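Local atomic coordinates of KLTH0A00704p (Lachancea thermotolerans, PDB entry 4J2G), a protein that acts in autophagy as Atg13, seen here as its HORMA domain, which mediates recruitment of PI 3-kinase. Residues I91-D96 with M128-L133; H241-K246 with V261-D266. The protein carries 1 engineered substitution. All blocks are in the same frame, centred on the assembly; numbering follows the deposited sequence.

Both contacts belong to the five-stranded antiparallel sheet of this HORMA domain, where the strand order is 201-208, 89-96, 126-136, 255-264, 242-252. Contact 1 pairs 89-96 with 126-136, and contact 2 pairs 255-264 with 242-252, so 126-136 of contact 1 and 255-264 of contact 2 lie next to each other. Their centres lie about 11 Å apart. A probable hydrogen bond from Arg131 N to Ser262 O, 2.7 Å, joins them, and the Trp132 ring packs on Val261. Along the chain they come in series, contact 1 closing before contact 2 opens. Together they span four strands adjacent across the sheet, from the buried middle of the domain out to the edge hairpin.

Contact 1: I91-D96 with M128-L133; sequences IETYLD and MLERWL. With SO4 (sulfate ion), chain C.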
loop_
_atom_site.group_PDB
_atom_site.type_symbol
_atom_site.label_atom_id
_atom_site.label_comp_id
_atom_site.label_asym_id
_atom_site.label_seq_id
_atom_site.Cartn_x
_atom_site.Cartn_y
_atom_site.Cartn_z
ATOM N N ILE A 91 -2.658 3.863 2.158
ATOM C CA ILE A 91 -3.260 2.546 1.888
ATOM C C ILE A 91 -2.388 1.421 2.460
ATOM O O ILE A 91 -1.223 1.363 2.167
ATOM C CB ILE A 91 -3.502 2.318 0.412
ATOM C CG1 ILE A 91 -4.516 3.368 -0.097
ATOM C CG2 ILE A 91 -4.124 0.934 0.146
ATOM C CD1 ILE A 91 -4.705 3.330 -1.594
ATOM N N GLU A 92 -2.964 0.561 3.286
ATOM C CA GLU A 92 -2.206 -0.584 3.812
ATOM C C GLU A 92 -2.706 -1.858 3.114
ATOM O O GLU A 92 -3.873 -2.003 2.906
ATOM C CB GLU A 92 -2.445 -0.684 5.275
ATOM C CG GLU A 92 -1.787 0.459 6.072
ATOM C CD GLU A 92 -1.832 0.161 7.608
ATOM O OE1 GLU A 92 -2.749 -0.559 8.060
ATOM O OE2 GLU A 92 -0.944 0.616 8.334
ATOM N N THR A 93 -1.801 -2.745 2.706
ATOM C CA THR A 93 -2.150 -3.995 2.053
ATOM C C THR A 93 -1.612 -5.018 3.017
ATOM O O THR A 93 -0.467 -4.923 3.454
ATOM C CB THR A 93 -1.466 -4.153 0.697
ATOM O OG1 THR A 93 -2.011 -3.185 -0.234
ATOM C CG2 THR A 93 -1.722 -5.578 0.089
ATOM N N TYR A 94 -2.441 -5.991 3.373
ATOM C CA TYR A 94 -1.981 -6.983 4.367
ATOM C C TYR A 94 -2.451 -8.380 4.034
ATOM O O TYR A 94 -3.380 -8.544 3.272
ATOM C CB TYR A 94 -2.449 -6.590 5.778
ATOM C CG TYR A 94 -3.946 -6.344 5.805
ATOM C CD1 TYR A 94 -4.467 -5.069 5.634
ATOM C CD2 TYR A 94 -4.828 -7.387 5.959
ATOM C CE1 TYR A 94 -5.827 -4.851 5.598
ATOM C CE2 TYR A 94 -6.192 -7.167 5.963
ATOM C CZ TYR A 94 -6.680 -5.891 5.806
ATOM O OH TYR A 94 -8.051 -5.695 5.785
ATOM N N LEU A 95 -1.839 -9.372 4.682
ATOM C CA LEU A 95 -2.310 -10.720 4.613
ATOM C C LEU A 95 -3.188 -10.937 5.817
ATOM O O LEU A 95 -2.706 -10.895 6.957
ATOM C CB LEU A 95 -1.142 -11.684 4.584
ATOM C CG LEU A 95 -1.431 -13.168 4.429
ATOM C CD1 LEU A 95 -2.193 -13.454 3.133
ATOM C CD2 LEU A 95 -0.110 -13.900 4.469
ATOM N N ASP A 96 -4.482 -11.122 5.550
ATOM C CA ASP A 96 -5.514 -11.309 6.594
ATOM C C ASP A 96 -5.511 -12.722 7.224
ATOM O O ASP A 96 -5.642 -13.729 6.517
ATOM C CB ASP A 96 -6.873 -11.022 5.973
ATOM C CG ASP A 96 -7.989 -10.963 6.990
ATOM O OD1 ASP A 96 -7.844 -11.488 8.133
ATOM O OD2 ASP A 96 -9.041 -10.396 6.620
HETATM N N MSE A 128 1.373 -7.102 7.486
HETATM C CA MSE A 128 1.482 -5.957 6.580
HETATM C C MSE A 128 2.357 -6.297 5.412
HETATM O O MSE A 128 3.389 -6.924 5.581
HETATM C CB MSE A 128 2.183 -4.865 7.361
HETATM C CG MSE A 128 1.198 -4.026 8.110
HETATM SE SE MSE A 128 -0.232 -3.194 7.081
HETATM C CE MSE A 128 1.067 -2.045 6.158
ATOM N N LEU A 129 1.972 -5.867 4.206
ATOM C CA LEU A 129 2.776 -6.172 3.069
ATOM C C LEU A 129 3.212 -4.898 2.295
ATOM O O LEU A 129 4.282 -4.882 1.709
ATOM C CB LEU A 129 1.941 -7.083 2.123
ATOM C CG LEU A 129 1.404 -8.426 2.653
ATOM C CD1 LEU A 129 0.452 -9.087 1.702
ATOM C CD2 LEU A 129 2.543 -9.356 3.017
ATOM N N GLU A 130 2.343 -3.901 2.222
ATOM C CA GLU A 130 2.636 -2.699 1.460
ATOM C C GLU A 130 2.016 -1.536 2.171
ATOM O O GLU A 130 0.924 -1.668 2.758
ATOM C CB GLU A 130 1.967 -2.690 0.080
ATOM C CG GLU A 130 2.222 -3.894 -0.802
ATOM C CD GLU A 130 1.353 -3.866 -2.111
ATOM O OE1 GLU A 130 0.148 -3.374 -2.158
ATOM O OE2 GLU A 130 1.895 -4.389 -3.100
ATOM N N ARG A 131 2.658 -0.383 2.065
ATOM C CA ARG A 131 1.965 0.832 2.529
ATOM C C ARG A 131 2.184 1.948 1.537
ATOM O O ARG A 131 3.313 2.342 1.319
ATOM C CB ARG A 131 2.404 1.256 3.914
ATOM C CG ARG A 131 1.570 2.398 4.519
ATOM C CD ARG A 131 2.120 2.746 5.926
ATOM N NE ARG A 131 1.659 1.802 6.957
ATOM C CZ ARG A 131 2.450 1.116 7.794
ATOM N NH1 ARG A 131 3.765 1.232 7.759
ATOM N NH2 ARG A 131 1.904 0.318 8.707
ATOM N N TRP A 132 1.089 2.442 0.973
ATOM C CA TRP A 132 1.123 3.472 -0.102
ATOM C C TRP A 132 0.797 4.788 0.550
ATOM O O TRP A 132 0.053 4.849 1.537
ATOM C CB TRP A 132 0.015 3.192 -1.127
ATOM C CG TRP A 132 0.166 1.940 -1.897
ATOM C CD1 TRP A 132 -0.183 0.644 -1.475
ATOM C CD2 TRP A 132 0.662 1.809 -3.218
ATOM N NE1 TRP A 132 0.127 -0.246 -2.456
ATOM C CE2 TRP A 132 0.593 0.429 -3.555
ATOM C CE3 TRP A 132 1.173 2.729 -4.170
ATOM C CZ2 TRP A 132 0.998 -0.072 -4.801
ATOM C CZ3 TRP A 132 1.572 2.244 -5.382
ATOM C CH2 TRP A 132 1.501 0.831 -5.699
ATOM N N LEU A 133 1.326 5.847 -0.011
ATOM C CA LEU A 133 1.050 7.193 0.471
ATOM C C LEU A 133 0.888 8.035 -0.810
ATOM O O LEU A 133 1.773 8.026 -1.646
ATOM C CB LEU A 133 2.295 7.726 1.135
ATOM C CG LEU A 133 2.219 9.214 1.514
ATOM C CD1 LEU A 133 1.081 9.542 2.505
ATOM C CD2 LEU A 133 3.544 9.791 2.003
HETATM S S SO4 C . 4.618 -0.820 10.788
HETATM O O1 SO4 C . 5.131 0.500 10.482
HETATM O O2 SO4 C . 5.841 -1.576 11.088
HETATM O O3 SO4 C . 3.706 -1.016 11.938
HETATM O O4 SO4 C . 3.833 -1.260 9.617
#
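A classic beta bulge marks this antiparallel pairing of two neighbouring strands, as Thr93 is faced by both Leu129 and Glu130. Thr93 O accepts from Leu129 N at 2.7 Å and from Glu130 N at 3.2 Å, and beyond this point the register slips by one residue, bringing Tyr94 opposite Met128. Before the bulge the ladder is regular: Ile91 and Trp132 exchange two nearly straight backbone bonds, and the strand directions differ by 165°. The seam lies in the middle of the HORMA sheet, with strand 201-208 flanking 91-96 and strand 255-264 flanking 128-133.

On the face carrying Thr93 and Trp132, the carboxylate of Glu130 is gripped through one oxygen. Thr93 OG1 donates to Glu130 OE1 over 2.9 Å, and Trp132 NE1 reaches the same OE1 at 3.1 Å from the opposite side of the carboxylate plane. That second bond is almost straight (171°) and keeps close to the indole plane, fixing the ring's edge while helix 158-177 packs against the tryptophan.

The other face holds Glu92 and Arg131 side by side. Glu92 OE2 takes Arg131 NE, 3.2 Å away, on its anti lone pair, and Arg131 NH2, 2.9 Å away, from above the carboxylate plane; Glu92 OE1 has its own salt bridge to Arg218. A bend at chi3 (-80°) turns the guanidinium toward a sulfate ion, probably from the crystallisation liquor, whose O4 lies 2.7 Å from Arg131 NH2. Met128, a selenomethionine, curls across Glu92 at about a right angle and lays CE against one guanidinium face.

Contact 2: H241-K246 with V261-D266; sequences HLEQRK and VSYRKD
Val261, inside strand 255-264 of a beta hairpin, forms a hydrogen-bonded pair with Arg245: Arg245 N gives to Val261 O at 2.9 Å, and Val261 N returns the bond to Arg245 O. Ser262 follows in a non-hydrogen-bonded pair, its CA-H directed at Glu243 O while OG stands near Gln244 CG.

Tyr263 restores the two-bond pattern with Glu243, and its side chain supplies the main packing. With CG between the backbone N and the carbonyl carbon (chi1 58°), the ring lies beside Glu243, whose CB sits over one face, 3.9 Å from the centroid, as a CH-pi contact. Arg245 CG meets the ring edge, and its guanidinium, turned 87° from the ring, sets its face over Tyr263 OH, with CZ 3.4 Å from that oxygen. A leucine here has neither ring nor hydroxyl, so Glu243 CB would probably lose its CH-pi partner and the Arg245 guanidinium, held mainly by Glu243, is likely to turn more freely.

Arg264 continues with its CA 3.6 Å from Leu242 CD2, while its guanidinium turns to the carbonyls of Met128, Gly220 and Lys223. Lys265 N then bonds His241 O over 3.1 Å, and the lysine chain runs past Glu243 to Ala240 O. At Asp266, a water accepts from the backbone N and donates to OD2 and to His241 O.

Arg245 NH2 also forms a salt bridge to Glu243 OE2 at 3.3 Å. Lys265 NZ, hydrogen-bonded to Ala240 O, stays 4.2 Å from Glu243 OE1, too far for a salt bridge. Both charges would be expected, unequally, to favour the ionised Glu243 carboxylate on this sheet-edge strand.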
loop_
_atom_site.group_PDB
_atom_site.type_symbol
_atom_site.label_atom_id
_atom_site.label_comp_id
_atom_site.label_asym_id
_atom_site.label_seq_id
_atom_site.Cartn_x
_atom_site.Cartn_y
_atom_site.Cartn_z
ATOM N N HIS A 241 14.908 -5.595 4.884
ATOM C CA HIS A 241 13.834 -6.440 4.380
ATOM C C HIS A 241 12.744 -5.634 3.586
ATOM O O HIS A 241 11.845 -6.250 2.980
ATOM C CB HIS A 241 13.186 -7.324 5.491
ATOM C CG HIS A 241 12.404 -6.546 6.513
ATOM N ND1 HIS A 241 13.007 -5.702 7.434
ATOM C CD2 HIS A 241 11.073 -6.501 6.783
ATOM C CE1 HIS A 241 12.082 -5.161 8.218
ATOM N NE2 HIS A 241 10.898 -5.615 7.839
ATOM N N LEU A 242 12.805 -4.290 3.568
ATOM C CA LEU A 242 11.702 -3.494 2.919
ATOM C C LEU A 242 12.264 -2.751 1.694
ATOM O O LEU A 242 13.456 -2.534 1.598
ATOM C CB LEU A 242 11.144 -2.448 3.859
ATOM C CG LEU A 242 10.425 -2.962 5.110
ATOM C CD1 LEU A 242 9.970 -1.764 5.971
ATOM C CD2 LEU A 242 9.243 -3.924 4.817
ATOM N N GLU A 243 11.423 -2.347 0.751
ATOM C CA GLU A 243 11.945 -1.618 -0.407
ATOM C C GLU A 243 10.963 -0.448 -0.618
ATOM O O GLU A 243 9.859 -0.489 -0.092
ATOM C CB GLU A 243 11.895 -2.522 -1.601
ATOM C CG GLU A 243 12.559 -1.980 -2.832
ATOM C CD GLU A 243 13.930 -2.590 -3.083
ATOM O OE1 GLU A 243 14.082 -3.825 -2.863
ATOM O OE2 GLU A 243 14.854 -1.834 -3.512
ATOM N N GLN A 244 11.343 0.567 -1.396
ATOM C CA GLN A 244 10.506 1.712 -1.609
ATOM C C GLN A 244 10.538 2.055 -3.051
ATOM O O GLN A 244 11.596 2.001 -3.611
ATOM C CB GLN A 244 11.019 2.957 -0.862
ATOM C CG GLN A 244 10.006 4.156 -0.993
ATOM C CD GLN A 244 10.520 5.412 -0.320
ATOM O OE1 GLN A 244 11.591 5.928 -0.707
ATOM N NE2 GLN A 244 9.758 5.941 0.682
ATOM N N ARG A 245 9.397 2.443 -3.627
ATOM C CA ARG A 245 9.325 2.995 -5.028
ATOM C C ARG A 245 8.629 4.314 -4.951
ATOM O O ARG A 245 7.712 4.460 -4.132
ATOM C CB ARG A 245 8.512 2.099 -6.033
ATOM C CG ARG A 245 9.212 0.814 -6.364
ATOM C CD ARG A 245 10.468 1.094 -7.174
ATOM N NE ARG A 245 11.621 0.411 -6.562
ATOM C CZ ARG A 245 12.026 -0.822 -6.874
ATOM N NH1 ARG A 245 11.386 -1.522 -7.813
ATOM N NH2 ARG A 245 13.067 -1.360 -6.244
ATOM N N LYS A 246 9.006 5.275 -5.813
ATOM C CA LYS A 246 8.363 6.580 -5.781
ATOM C C LYS A 246 8.145 6.984 -7.223
ATOM O O LYS A 246 8.992 6.779 -8.044
ATOM C CB LYS A 246 9.274 7.619 -5.232
ATOM C CG LYS A 246 9.685 7.594 -3.811
ATOM C CD LYS A 246 10.485 8.875 -3.702
ATOM C CE LYS A 246 11.115 9.090 -2.358
ATOM N NZ LYS A 246 12.545 9.165 -2.695
ATOM N N VAL A 261 5.442 4.020 -2.287
ATOM C CA VAL A 261 4.999 2.775 -1.664
ATOM C C VAL A 261 6.237 2.157 -1.047
ATOM O O VAL A 261 7.276 2.121 -1.662
ATOM C CB VAL A 261 4.280 1.772 -2.648
ATOM C CG1 VAL A 261 5.212 1.348 -3.761
ATOM C CG2 VAL A 261 3.804 0.502 -1.881
ATOM N N SER A 262 6.106 1.720 0.188
ATOM C CA SER A 262 7.078 0.847 0.874
ATOM C C SER A 262 6.460 -0.520 0.993
ATOM O O SER A 262 5.296 -0.622 1.379
ATOM C CB SER A 262 7.291 1.361 2.275
ATOM O OG SER A 262 8.058 2.554 2.156
ATOM N N TYR A 263 7.239 -1.560 0.675
ATOM C CA TYR A 263 6.743 -2.910 0.662
ATOM C C TYR A 263 7.753 -3.963 1.160
ATOM O O TYR A 263 8.927 -3.851 0.953
ATOM C CB TYR A 263 6.216 -3.275 -0.713
ATOM C CG TYR A 263 7.252 -3.145 -1.804
ATOM C CD1 TYR A 263 7.435 -1.913 -2.473
ATOM C CD2 TYR A 263 8.005 -4.216 -2.198
ATOM C CE1 TYR A 263 8.379 -1.777 -3.480
ATOM C CE2 TYR A 263 8.956 -4.114 -3.235
ATOM C CZ TYR A 263 9.117 -2.894 -3.885
ATOM O OH TYR A 263 10.073 -2.788 -4.864
ATOM N N ARG A 264 7.264 -4.976 1.858
ATOM C CA ARG A 264 8.062 -6.143 2.195
ATOM C C ARG A 264 8.540 -6.849 0.904
ATOM O O ARG A 264 7.718 -7.265 0.092
ATOM C CB ARG A 264 7.129 -7.044 3.041
ATOM C CG ARG A 264 7.841 -8.173 3.727
ATOM C CD ARG A 264 6.840 -9.092 4.478
ATOM N NE ARG A 264 6.142 -8.379 5.532
ATOM C CZ ARG A 264 6.667 -8.031 6.725
ATOM N NH1 ARG A 264 7.908 -8.300 7.057
ATOM N NH2 ARG A 264 5.919 -7.394 7.603
ATOM N N LYS A 265 9.863 -6.912 0.681
ATOM C CA LYS A 265 10.499 -7.666 -0.428
ATOM C C LYS A 265 10.073 -9.112 -0.621
ATOM O O LYS A 265 9.968 -9.585 -1.738
ATOM C CB LYS A 265 12.031 -7.693 -0.265
ATOM C CG LYS A 265 12.751 -6.332 -0.418
ATOM C CD LYS A 265 14.168 -6.425 0.147
ATOM C CE LYS A 265 15.062 -5.382 -0.462
ATOM N NZ LYS A 265 16.359 -5.430 0.253
ATOM N N ASP A 266 9.865 -9.841 0.474
ATOM C CA ASP A 266 9.476 -11.221 0.345
ATOM C C ASP A 266 7.991 -11.453 0.728
ATOM O O ASP A 266 7.563 -11.103 1.839
ATOM C CB ASP A 266 10.366 -11.988 1.319
ATOM C CG ASP A 266 11.811 -11.774 1.050
ATOM O OD1 ASP A 266 12.349 -12.633 0.300
ATOM O OD2 ASP A 266 12.407 -10.788 1.594
HETATM O O HOH W 1 11.140 -8.963 2.862
#